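Local coordinates for protein ABC transporter (PDB 4G68) that probably binds xylo-oligosaccharides outside the cell as the solute-binding component of an ABC transporter that takes up xylan fragments, at residues A[246-251]-A[417-422]; A[229-234]-A[426-431]; A[66-71]-A[107-112]; A[158-163]-A[167-172]. All coordinates share one frame; numbering follows the deposited sequence.

Contact 1: residues A[246-251]-A[417-422]. With XYP (beta-D-xylopyranose), chain D.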
# COMPACT_ATOMS: atom_id res chain seq x y z
N ASP A 246 -13.64 5.38 -13.32
CA ASP A 246 -15.05 5.27 -13.72
C ASP A 246 -15.70 3.98 -13.24
O ASP A 246 -16.83 4.01 -12.73
CB ASP A 246 -15.16 5.38 -15.22
CG ASP A 246 -15.00 6.83 -15.73
OD1 ASP A 246 -15.10 7.78 -14.93
OD2 ASP A 246 -14.80 7.03 -16.93
N ALA A 247 -14.99 2.87 -13.34
CA ALA A 247 -15.53 1.63 -12.89
C ALA A 247 -15.69 1.67 -11.37
O ALA A 247 -16.77 1.28 -10.84
CB ALA A 247 -14.69 0.41 -13.33
N LEU A 248 -14.66 2.17 -10.67
CA LEU A 248 -14.75 2.12 -9.22
C LEU A 248 -15.83 3.07 -8.68
O LEU A 248 -16.35 2.89 -7.57
CB LEU A 248 -13.38 2.43 -8.61
CG LEU A 248 -12.20 1.45 -8.88
CD1 LEU A 248 -10.94 2.12 -8.26
CD2 LEU A 248 -12.54 0.09 -8.29
N ASN A 249 -16.11 4.12 -9.43
CA ASN A 249 -17.13 5.13 -9.13
C ASN A 249 -18.52 4.85 -9.67
O ASN A 249 -19.44 5.70 -9.48
CB ASN A 249 -16.69 6.50 -9.68
CG ASN A 249 -15.50 7.09 -8.94
OD1 ASN A 249 -15.32 6.88 -7.74
ND2 ASN A 249 -14.69 7.83 -9.65
N GLY A 250 -18.69 3.69 -10.30
CA GLY A 250 -19.92 3.26 -10.86
C GLY A 250 -20.34 3.92 -12.15
O GLY A 250 -21.52 3.87 -12.49
N LYS A 251 -19.40 4.55 -12.85
CA LYS A 251 -19.67 5.20 -14.16
C LYS A 251 -19.34 4.30 -15.33
O LYS A 251 -19.45 4.72 -16.49
CB LYS A 251 -18.93 6.52 -14.33
CG LYS A 251 -19.01 7.47 -13.17
CD LYS A 251 -20.40 7.95 -13.01
CE LYS A 251 -20.40 9.13 -12.01
NZ LYS A 251 -19.76 10.36 -12.56
N ASP A 417 -8.84 -2.23 -2.93
CA ASP A 417 -9.46 -2.56 -1.62
C ASP A 417 -9.33 -1.43 -0.57
O ASP A 417 -9.87 -1.59 0.54
CB ASP A 417 -8.86 -3.83 -1.02
CG ASP A 417 -7.35 -3.66 -0.64
OD1 ASP A 417 -6.67 -2.71 -1.12
OD2 ASP A 417 -6.88 -4.49 0.19
N ILE A 418 -8.70 -0.30 -0.95
CA ILE A 418 -8.73 0.92 -0.17
C ILE A 418 -9.70 1.90 -0.86
O ILE A 418 -10.22 2.80 -0.25
CB ILE A 418 -7.32 1.64 -0.22
CG1 ILE A 418 -6.26 0.83 0.38
CG2 ILE A 418 -7.35 3.06 0.40
CD1 ILE A 418 -4.90 1.56 0.38
N TYR A 419 -9.88 1.77 -2.15
CA TYR A 419 -10.72 2.73 -2.85
C TYR A 419 -12.16 2.28 -2.70
O TYR A 419 -13.04 3.12 -2.35
CB TYR A 419 -10.34 2.78 -4.35
CG TYR A 419 -11.03 3.95 -5.03
CD1 TYR A 419 -10.35 5.14 -5.20
CD2 TYR A 419 -12.34 3.84 -5.50
CE1 TYR A 419 -10.97 6.24 -5.78
CE2 TYR A 419 -12.99 4.93 -6.10
CZ TYR A 419 -12.27 6.10 -6.26
OH TYR A 419 -12.86 7.24 -6.82
N LEU A 420 -12.44 0.98 -2.96
CA LEU A 420 -13.76 0.39 -2.64
C LEU A 420 -13.93 0.24 -1.10
O LEU A 420 -12.96 0.37 -0.36
CB LEU A 420 -13.98 -1.01 -3.32
CG LEU A 420 -13.77 -1.00 -4.85
CD1 LEU A 420 -13.59 -2.38 -5.44
CD2 LEU A 420 -14.95 -0.27 -5.55
N SER A 421 -15.13 -0.08 -0.61
CA SER A 421 -15.22 -0.38 0.84
C SER A 421 -15.89 -1.67 1.00
O SER A 421 -16.45 -2.16 0.06
CB SER A 421 -15.99 0.68 1.65
OG SER A 421 -17.06 1.22 0.90
N GLY A 422 -15.78 -2.22 2.20
CA GLY A 422 -16.60 -3.35 2.62
C GLY A 422 -16.74 -4.50 1.63
O GLY A 422 -15.74 -5.15 1.20
C1 XYP D . -1.92 -2.16 2.87
C2 XYP D . -3.30 -2.76 3.14
C3 XYP D . -3.88 -3.22 1.80
C4 XYP D . -3.79 -2.12 0.71
C5 XYP D . -2.40 -1.44 0.66
O2 XYP D . -3.18 -3.79 4.09
O3 XYP D . -5.24 -3.61 2.06
O4 XYP D . -4.11 -2.62 -0.59
O5 XYP D . -1.98 -1.08 1.97
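L248 lies over one face of the Y419 ring, and N249 meets the same ring at its edge. CD1 and CB of L248 both rest on the ring. CD1 sits 4.0 Å from the ring centroid, 30° off the normal, a CH-pi contact displaced toward Y419 CD2. The other methyl turns to a second partner: L248 CD2 packs on L420 CD2 at 3.7 Å, the two leucine side chains crossing at about a right angle. Y419 has CG anti to the backbone N (chi1 -170°), which carries the ring out to the end of helix 241-248. There its hydroxyl gives a hydrogen bond to N249 OD1, with OH 2.7 Å from that oxygen. The donor is tilted 18° from the carbonyl plane of the amide. A phenylalanine in place of Y419 would probably leave N249 OD1 without this donor and its amide freer to turn. G250 follows with positive phi and closes the helix in a Schellman motif: K251 N bonds D246 O and G250 N bonds A247 O. Two residues before Y419, D417 accepts from the xylose of chain D, O4 to OD1 and O3 to OD2, each at 2.6 Å. The contact thus joins a Schellman-capped helix end to the short helix 416-419, which supplies a carboxylate to the glycan pocket of this solute-binding fold.

Contact 2: residues A[229-234]-A[426-431]; sequences WYYDMI and QTHKDL. With XYP (beta-D-xylopyranose), chain D.
A buried His-carboxylate pair joins helices 225-239 and 422-436 behind the glycan pocket of this periplasmic-binding-protein fold. H428 and D232 approach from opposite directions. H428 NE2 donates to D232 OD1 over 2.6 Å, with an angle of 160° at the hydrogen. The bond uses the syn lone pair of OD1, and the carboxylate and imidazole planes are nearly coplanar. H428 has CG anti to its own N (chi1 178°), which sends the ring straight across to the other helix. The second carboxylate oxygen, D232 OD2, takes the backbone N-H of W416, so both oxygens are engaged. The Y231 ring meets the imidazole obliquely, its CD2 lying 3.5 Å from H428 CE1 at the edge of the imidazole. Its hydroxyl bonds to F259 O. W416 stacks on the H428 ring, which is likely to limit the rotation of the imidazole. A leucine in place of H428 would probably leave the buried D232 OD1 without its donor and the carboxylate less firmly oriented. Three residues before D232, W229 turns the edge of its indole to the sugar: NE1 donates to O4 of the chain D xylose at 2.9 Å, in a nearly straight bond of 167°.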
# COMPACT_ATOMS: atom_id res chain seq x y z
N TRP A 229 -2.86 -6.34 -5.92
CA TRP A 229 -2.02 -5.31 -6.51
C TRP A 229 -1.57 -5.59 -7.89
O TRP A 229 -1.52 -4.65 -8.75
CB TRP A 229 -0.81 -4.99 -5.64
CG TRP A 229 -1.14 -4.06 -4.50
CD1 TRP A 229 -2.11 -4.22 -3.47
CD2 TRP A 229 -0.52 -2.77 -4.25
NE1 TRP A 229 -2.09 -3.11 -2.67
CE2 TRP A 229 -1.18 -2.20 -3.09
CE3 TRP A 229 0.48 -2.01 -4.90
CZ2 TRP A 229 -0.80 -0.94 -2.54
CZ3 TRP A 229 0.82 -0.75 -4.36
CH2 TRP A 229 0.19 -0.23 -3.21
N TYR A 230 -1.27 -6.88 -8.13
CA TYR A 230 -0.85 -7.25 -9.49
C TYR A 230 -2.01 -7.00 -10.49
O TYR A 230 -1.81 -6.38 -11.58
CB TYR A 230 -0.47 -8.73 -9.55
CG TYR A 230 0.83 -9.13 -8.95
CD1 TYR A 230 1.81 -9.75 -9.75
CD2 TYR A 230 1.03 -9.03 -7.57
CE1 TYR A 230 3.05 -10.17 -9.19
CE2 TYR A 230 2.24 -9.47 -6.95
CZ TYR A 230 3.22 -10.03 -7.78
OH TYR A 230 4.40 -10.46 -7.23
N TYR A 231 -3.20 -7.50 -10.14
CA TYR A 231 -4.35 -7.31 -11.07
C TYR A 231 -4.55 -5.78 -11.27
O TYR A 231 -4.66 -5.27 -12.41
CB TYR A 231 -5.65 -7.95 -10.51
CG TYR A 231 -6.76 -7.61 -11.45
CD1 TYR A 231 -7.03 -8.45 -12.53
CD2 TYR A 231 -7.49 -6.44 -11.32
CE1 TYR A 231 -7.99 -8.13 -13.48
CE2 TYR A 231 -8.50 -6.09 -12.25
CZ TYR A 231 -8.71 -6.95 -13.31
OH TYR A 231 -9.63 -6.61 -14.25
N ASP A 232 -4.61 -5.02 -10.16
CA ASP A 232 -5.03 -3.62 -10.28
C ASP A 232 -4.01 -2.89 -11.16
O ASP A 232 -4.41 -2.02 -11.98
CB ASP A 232 -5.08 -2.95 -8.89
CG ASP A 232 -6.16 -3.52 -7.99
OD1 ASP A 232 -7.00 -4.32 -8.43
OD2 ASP A 232 -6.16 -3.16 -6.82
N MSE A 233 -2.71 -3.21 -11.03
CA MSE A 233 -1.69 -2.62 -11.96
C MSE A 233 -1.86 -3.04 -13.34
O MSE A 233 -1.74 -2.18 -14.21
CB MSE A 233 -0.23 -2.88 -11.47
CG MSE A 233 0.78 -2.67 -12.62
SE MSE A 233 0.82 -0.77 -13.14
CE MSE A 233 1.41 -0.49 -11.32
N ILE A 234 -2.09 -4.29 -13.55
CA ILE A 234 -2.21 -4.72 -14.95
C ILE A 234 -3.48 -4.02 -15.56
O ILE A 234 -3.47 -3.57 -16.76
CB ILE A 234 -2.33 -6.25 -15.01
CG1 ILE A 234 -1.00 -6.92 -14.61
CG2 ILE A 234 -2.63 -6.71 -16.44
CD1 ILE A 234 -1.17 -8.43 -14.42
N GLN A 426 -14.05 -6.77 -0.73
CA GLN A 426 -13.86 -8.15 -0.44
C GLN A 426 -14.14 -9.00 -1.68
O GLN A 426 -13.44 -10.01 -1.93
CB GLN A 426 -14.64 -8.65 0.78
CG GLN A 426 -14.28 -10.11 1.12
CD GLN A 426 -12.90 -10.19 1.73
OE1 GLN A 426 -12.64 -9.49 2.71
NE2 GLN A 426 -12.00 -10.94 1.15
N THR A 427 -15.19 -8.61 -2.43
CA THR A 427 -15.56 -9.32 -3.67
C THR A 427 -14.35 -9.33 -4.62
O THR A 427 -14.01 -10.36 -5.19
CB THR A 427 -16.78 -8.63 -4.32
OG1 THR A 427 -17.94 -8.99 -3.57
CG2 THR A 427 -16.98 -9.10 -5.78
N HIS A 428 -13.75 -8.15 -4.85
CA HIS A 428 -12.58 -8.04 -5.76
C HIS A 428 -11.42 -8.85 -5.27
O HIS A 428 -10.84 -9.60 -6.05
CB HIS A 428 -12.22 -6.53 -5.93
CG HIS A 428 -11.03 -6.29 -6.80
ND1 HIS A 428 -10.95 -6.76 -8.07
CD2 HIS A 428 -9.85 -5.62 -6.55
CE1 HIS A 428 -9.79 -6.38 -8.62
NE2 HIS A 428 -9.10 -5.66 -7.67
N LYS A 429 -11.09 -8.78 -3.96
CA LYS A 429 -9.97 -9.60 -3.41
C LYS A 429 -10.26 -11.11 -3.64
O LYS A 429 -9.37 -11.82 -4.05
CB LYS A 429 -9.86 -9.36 -1.90
CG LYS A 429 -9.21 -8.04 -1.60
CD LYS A 429 -9.32 -7.66 -0.12
CE LYS A 429 -8.66 -8.64 0.83
NZ LYS A 429 -9.06 -8.22 2.22
N ASP A 430 -11.49 -11.56 -3.37
CA ASP A 430 -11.76 -13.00 -3.50
C ASP A 430 -11.80 -13.46 -5.00
O ASP A 430 -11.29 -14.50 -5.36
CB ASP A 430 -13.17 -13.27 -2.93
CG ASP A 430 -13.25 -13.18 -1.41
OD1 ASP A 430 -12.26 -13.03 -0.68
OD2 ASP A 430 -14.42 -13.13 -0.95
N LEU A 431 -12.30 -12.62 -5.88
CA LEU A 431 -12.40 -12.96 -7.33
C LEU A 431 -11.01 -12.95 -7.96
O LEU A 431 -10.72 -13.82 -8.79
CB LEU A 431 -13.33 -12.03 -8.08
CG LEU A 431 -14.81 -12.33 -7.79
CD1 LEU A 431 -15.71 -11.34 -8.56
CD2 LEU A 431 -15.18 -13.76 -8.16
C1 XYP D . -1.92 -2.16 2.87
C2 XYP D . -3.30 -2.76 3.14
C3 XYP D . -3.88 -3.22 1.80
C4 XYP D . -3.79 -2.12 0.71
C5 XYP D . -2.40 -1.44 0.66
O2 XYP D . -3.18 -3.79 4.09
O3 XYP D . -5.24 -3.61 2.06
O4 XYP D . -4.11 -2.62 -0.59
O5 XYP D . -1.98 -1.08 1.97

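Contact 3: residues A[66-71]-A[107-112]; sequences TFWNLF and KTKIKA. With XYS (alpha-D-xylopyranose), chain B; XYP (beta-D-xylopyranose), chain D; XYP (beta-D-xylopyranose), chain C.
W68 lies flat beneath the extended side chain of K109, where strand 64-69 packs against helix 103-115 in an alpha/beta lobe of the solute-binding fold. K109 crosses the indole at about a right angle. Its CE is 3.6 Å from the centroid of the six-membered ring and 7° off the normal, a CH-pi contact. The ammonium continues over the same ring in a cation-pi interaction, NZ being 3.9 Å from that centroid. K109 reaches there with CG anti to the backbone N (chi1 -172°) and an extended chain beyond. I110 adds its tip, CD1 lying 3.9 Å from W68 CE3. No hydrogen bond crosses between the segments. Both nevertheless lead to the glycan. At the end of the strand, N69 OD1 accepts from F71 N in an Asx turn, the donor lying in the carbonyl plane on a lone pair. The turn ends in F71, whose CD1 is 3.7 Å from O5 of the alpha-xylose in chain B. Helix 103-115 brings K107, whose CB is directed away from the strand segment and whose ammonium forms a salt bridge with D104. K107 NZ also grips two hydroxyls of the chain D xylose, O3 and O2, each at 2.9 Å.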
# COMPACT_ATOMS: atom_id res chain seq x y z
N THR A 66 -5.24 6.47 24.06
CA THR A 66 -4.87 5.24 23.36
C THR A 66 -4.63 5.50 21.86
O THR A 66 -5.29 6.37 21.25
CB THR A 66 -6.03 4.24 23.39
OG1 THR A 66 -7.28 4.87 23.02
CG2 THR A 66 -6.19 3.71 24.84
N PHE A 67 -3.69 4.73 21.31
CA PHE A 67 -3.26 4.82 19.88
C PHE A 67 -3.09 3.42 19.34
O PHE A 67 -2.30 2.63 19.89
CB PHE A 67 -1.93 5.55 19.80
CG PHE A 67 -1.24 5.52 18.45
CD1 PHE A 67 -1.96 5.79 17.27
CD2 PHE A 67 0.14 5.39 18.41
CE1 PHE A 67 -1.32 5.86 16.03
CE2 PHE A 67 0.82 5.42 17.15
CZ PHE A 67 0.07 5.66 15.97
N TRP A 68 -3.79 3.13 18.23
CA TRP A 68 -3.57 1.83 17.57
C TRP A 68 -2.89 2.01 16.23
O TRP A 68 -3.20 2.95 15.49
CB TRP A 68 -4.87 1.07 17.35
CG TRP A 68 -5.65 0.73 18.60
CD1 TRP A 68 -5.27 0.87 19.95
CD2 TRP A 68 -6.98 0.18 18.62
NE1 TRP A 68 -6.34 0.47 20.79
CE2 TRP A 68 -7.36 0.03 20.02
CE3 TRP A 68 -7.86 -0.24 17.63
CZ2 TRP A 68 -8.63 -0.52 20.39
CZ3 TRP A 68 -9.14 -0.71 18.00
CH2 TRP A 68 -9.50 -0.89 19.34
N ASN A 69 -1.97 1.11 15.94
CA ASN A 69 -1.28 1.08 14.66
C ASN A 69 -0.90 -0.35 14.24
O ASN A 69 -1.06 -1.32 15.02
CB ASN A 69 -0.04 2.05 14.66
CG ASN A 69 1.06 1.58 15.62
OD1 ASN A 69 1.83 0.68 15.28
ND2 ASN A 69 1.09 2.13 16.86
N LEU A 70 -0.34 -0.50 13.04
CA LEU A 70 -0.00 -1.84 12.57
C LEU A 70 1.45 -2.07 12.38
O LEU A 70 1.81 -2.97 11.65
CB LEU A 70 -0.84 -2.11 11.27
CG LEU A 70 -0.66 -1.10 10.09
CD1 LEU A 70 0.79 -0.91 9.63
CD2 LEU A 70 -1.39 -1.72 8.90
N PHE A 71 2.31 -1.17 12.93
CA PHE A 71 3.74 -1.36 12.70
C PHE A 71 4.36 -2.48 13.55
O PHE A 71 4.89 -2.26 14.65
CB PHE A 71 4.49 -0.05 12.87
CG PHE A 71 4.20 0.93 11.73
CD1 PHE A 71 4.75 0.73 10.46
CD2 PHE A 71 3.28 1.96 11.93
CE1 PHE A 71 4.44 1.64 9.41
CE2 PHE A 71 2.95 2.82 10.89
CZ PHE A 71 3.52 2.67 9.65
N LYS A 107 -7.17 -4.54 10.27
CA LYS A 107 -8.41 -4.17 9.56
C LYS A 107 -9.63 -4.68 10.29
O LYS A 107 -10.60 -3.92 10.51
CB LYS A 107 -8.42 -4.82 8.17
CG LYS A 107 -7.24 -4.35 7.36
CD LYS A 107 -7.09 -5.20 6.08
CE LYS A 107 -5.86 -4.67 5.37
NZ LYS A 107 -5.48 -5.57 4.18
N THR A 108 -9.59 -5.97 10.68
CA THR A 108 -10.72 -6.52 11.44
C THR A 108 -10.97 -5.79 12.76
O THR A 108 -12.12 -5.44 13.09
CB THR A 108 -10.49 -8.02 11.70
OG1 THR A 108 -10.29 -8.67 10.44
CG2 THR A 108 -11.68 -8.66 12.44
N LYS A 109 -9.89 -5.57 13.48
CA LYS A 109 -9.93 -4.95 14.80
C LYS A 109 -10.54 -3.54 14.70
O LYS A 109 -11.48 -3.25 15.46
CB LYS A 109 -8.55 -4.84 15.39
CG LYS A 109 -8.55 -4.37 16.85
CD LYS A 109 -7.13 -4.37 17.40
CE LYS A 109 -7.21 -3.82 18.86
NZ LYS A 109 -5.97 -3.51 19.58
N ILE A 110 -10.01 -2.69 13.80
CA ILE A 110 -10.43 -1.28 13.80
C ILE A 110 -11.90 -1.15 13.30
O ILE A 110 -12.68 -0.34 13.84
CB ILE A 110 -9.43 -0.34 13.03
CG1 ILE A 110 -9.81 1.13 13.28
CG2 ILE A 110 -9.43 -0.65 11.53
CD1 ILE A 110 -9.76 1.53 14.76
N LYS A 111 -12.29 -1.96 12.32
CA LYS A 111 -13.70 -1.90 11.84
C LYS A 111 -14.67 -2.26 12.93
O LYS A 111 -15.71 -1.55 13.14
CB LYS A 111 -13.89 -2.79 10.62
CG LYS A 111 -13.14 -2.16 9.45
CD LYS A 111 -13.43 -2.82 8.11
CE LYS A 111 -13.25 -4.28 8.07
NZ LYS A 111 -13.43 -4.71 6.61
N ALA A 112 -14.34 -3.36 13.63
CA ALA A 112 -15.25 -3.80 14.71
C ALA A 112 -15.31 -2.78 15.83
O ALA A 112 -16.41 -2.53 16.38
CB ALA A 112 -14.80 -5.13 15.29
C1 XYS B . 5.97 -2.68 9.42
C2 XYS B . 4.64 -3.46 9.26
C3 XYS B . 4.01 -3.36 7.87
C4 XYS B . 4.09 -1.91 7.34
C5 XYS B . 5.53 -1.42 7.38
O1 XYS B . 7.01 -3.38 10.02
O2 XYS B . 4.65 -4.77 9.67
O3 XYS B . 2.71 -3.82 7.98
O4 XYS B . 3.40 -1.68 6.13
O5 XYS B . 6.35 -1.88 8.35
C1 XYP D . -1.92 -2.16 2.87
C2 XYP D . -3.30 -2.76 3.14
C3 XYP D . -3.88 -3.22 1.80
C4 XYP D . -3.79 -2.12 0.71
C5 XYP D . -2.40 -1.44 0.66
O2 XYP D . -3.18 -3.79 4.09
O3 XYP D . -5.24 -3.61 2.06
O4 XYP D . -4.11 -2.62 -0.59
O5 XYP D . -1.98 -1.08 1.97
C1 XYP C . 2.12 -1.69 6.04
C2 XYP C . 1.75 -0.34 5.41
C3 XYP C . 0.22 -0.39 5.17
C4 XYP C . -0.00 -1.56 4.23
C5 XYP C . 0.53 -2.86 4.86
O2 XYP C . 2.02 0.66 6.39
O3 XYP C . -0.05 0.84 4.46
O4 XYP C . -1.42 -1.66 4.07
O5 XYP C . 1.93 -2.69 5.10

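Contact 4: residues A[158-163]-A[167-172]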
# COMPACT_ATOMS: atom_id res chain seq x y z
N GLY A 158 -1.50 18.59 -1.75
CA GLY A 158 -2.51 17.57 -2.09
C GLY A 158 -2.66 16.44 -1.05
O GLY A 158 -3.56 15.52 -1.19
N SER A 159 -1.93 16.57 0.04
CA SER A 159 -1.89 15.52 1.08
C SER A 159 -3.26 15.20 1.68
O SER A 159 -3.48 14.07 2.10
CB SER A 159 -0.89 15.85 2.20
OG SER A 159 0.43 15.70 1.69
N PHE A 160 -4.16 16.19 1.73
CA PHE A 160 -5.44 16.04 2.43
C PHE A 160 -6.60 15.53 1.62
O PHE A 160 -7.67 15.17 2.16
CB PHE A 160 -5.81 17.39 3.12
CG PHE A 160 -4.91 17.72 4.30
CD1 PHE A 160 -5.25 17.34 5.57
CD2 PHE A 160 -3.67 18.35 4.10
CE1 PHE A 160 -4.46 17.65 6.65
CE2 PHE A 160 -2.83 18.64 5.19
CZ PHE A 160 -3.22 18.29 6.47
N ASP A 161 -6.40 15.45 0.32
CA ASP A 161 -7.51 15.15 -0.56
C ASP A 161 -8.24 13.85 -0.11
O ASP A 161 -9.46 13.81 0.04
CB ASP A 161 -7.00 14.99 -2.01
CG ASP A 161 -6.29 16.24 -2.56
OD1 ASP A 161 -6.49 17.34 -2.02
OD2 ASP A 161 -5.54 16.14 -3.56
N ASN A 162 -7.48 12.78 0.13
CA ASN A 162 -8.15 11.56 0.46
C ASN A 162 -8.80 11.45 1.84
O ASN A 162 -9.55 10.49 2.06
CB ASN A 162 -7.24 10.33 0.24
CG ASN A 162 -6.98 10.09 -1.22
OD1 ASN A 162 -7.90 10.27 -2.04
ND2 ASN A 162 -5.76 9.78 -1.58
N VAL A 163 -8.43 12.32 2.75
CA VAL A 163 -9.06 12.40 4.07
C VAL A 163 -10.17 13.45 4.16
O VAL A 163 -10.68 13.73 5.20
CB VAL A 163 -8.06 12.64 5.22
CG1 VAL A 163 -7.19 11.42 5.45
CG2 VAL A 163 -7.19 13.89 5.04
N GLY A 167 -16.37 17.69 1.65
CA GLY A 167 -15.71 19.01 1.77
C GLY A 167 -15.08 19.32 3.13
O GLY A 167 -14.69 20.44 3.36
N LYS A 168 -14.99 18.34 4.02
CA LYS A 168 -14.50 18.55 5.34
C LYS A 168 -13.37 17.52 5.61
O LYS A 168 -13.42 16.38 5.13
CB LYS A 168 -15.66 18.33 6.33
CG LYS A 168 -16.68 19.51 6.33
CD LYS A 168 -17.93 19.16 7.17
CE LYS A 168 -18.90 18.13 6.51
NZ LYS A 168 -19.66 18.50 5.22
N ILE A 169 -12.42 17.90 6.45
CA ILE A 169 -11.22 17.04 6.66
C ILE A 169 -11.44 16.19 7.91
O ILE A 169 -11.81 16.74 8.95
CB ILE A 169 -10.01 17.89 6.89
CG1 ILE A 169 -9.72 18.68 5.59
CG2 ILE A 169 -8.79 17.04 7.25
CD1 ILE A 169 -8.54 19.56 5.64
N TYR A 170 -11.16 14.89 7.79
CA TYR A 170 -11.36 13.94 8.88
C TYR A 170 -10.07 13.16 9.22
O TYR A 170 -10.11 12.19 9.94
CB TYR A 170 -12.48 12.90 8.55
CG TYR A 170 -13.84 13.54 8.54
CD1 TYR A 170 -14.60 13.64 9.72
CD2 TYR A 170 -14.31 14.15 7.38
CE1 TYR A 170 -15.85 14.25 9.71
CE2 TYR A 170 -15.55 14.81 7.36
CZ TYR A 170 -16.30 14.84 8.51
OH TYR A 170 -17.53 15.47 8.46
N GLY A 171 -8.91 13.59 8.76
CA GLY A 171 -7.72 12.83 9.15
C GLY A 171 -6.46 13.62 9.00
O GLY A 171 -6.47 14.67 8.33
N ILE A 172 -5.38 13.18 9.65
CA ILE A 172 -4.04 13.81 9.44
C ILE A 172 -3.21 12.84 8.60
O ILE A 172 -2.87 11.73 9.06
CB ILE A 172 -3.29 14.06 10.76
CG1 ILE A 172 -4.12 14.97 11.73
CG2 ILE A 172 -1.92 14.63 10.48
CD1 ILE A 172 -4.36 16.43 11.31
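F160 and V163 both point at residues I169 to G171, but they meet them differently. F160 and I169 cross obliquely. The ring presents CD1 to the I169 branch methyl CG2 at 3.9 Å, and I169 CD1 lies about as close to the same ring atom. F160 CG is anti to the carbonyl carbon (chi1 -70°), a rotation that aims the ring at I169. V163 CG2 faces I169 CG2 at 4.2 Å and also rests against the backbone of G171, 3.5 Å from G171 O. The packing on G171 is close: a CB modelled there would probably clash with V163 CG1, consistent with glycine at this position. G171 N and G171 O are buried by the contact and have no partner in the model. Y170 is held by its backbone. Y170 N donates to V163 O over 2.9 Å, at 162° at the hydrogen and nearly in line with the carbonyl. The oxygen lies near the plane of the Y170 ring, at its edge, while the ring itself leads away from the 158-163 segment.

The first segment opens with a type I turn from G158 to D161 and passes into a short 3-10 stretch. A tight hairpin follows: strand 164-165 runs antiparallel to the start of strand 168-184. V163 also packs on A346 of strand 341-349, and I172 is backbone hydrogen-bonded to L347 there. The contact therefore fastens this loop to the start of strand 168-184 and to strand 341-349 in the mixed sheet.

How the contacts relate
Contacts 1, 2 and 3 all reach the chain D xylose, each from a different element, while contact 4 lies off the pocket. Contacts 1 and 2 are neighbours: their helices follow each other in the chain on both sides, and D417 packs on K429. Contact 2 is fully buried and centres on one histidine-carboxylate hydrogen bond. Contacts 1, 3 and 4 are only partly buried. Contact 1 mixes a CH-pi overlap with a hydroxyl-amide bond, contact 3 has a cation over an indole and no hydrogen bond, and contact 4 adds one backbone bond to apolar packing. Contacts 3 and 4 reach the same sheet, with centres about 20 Å apart.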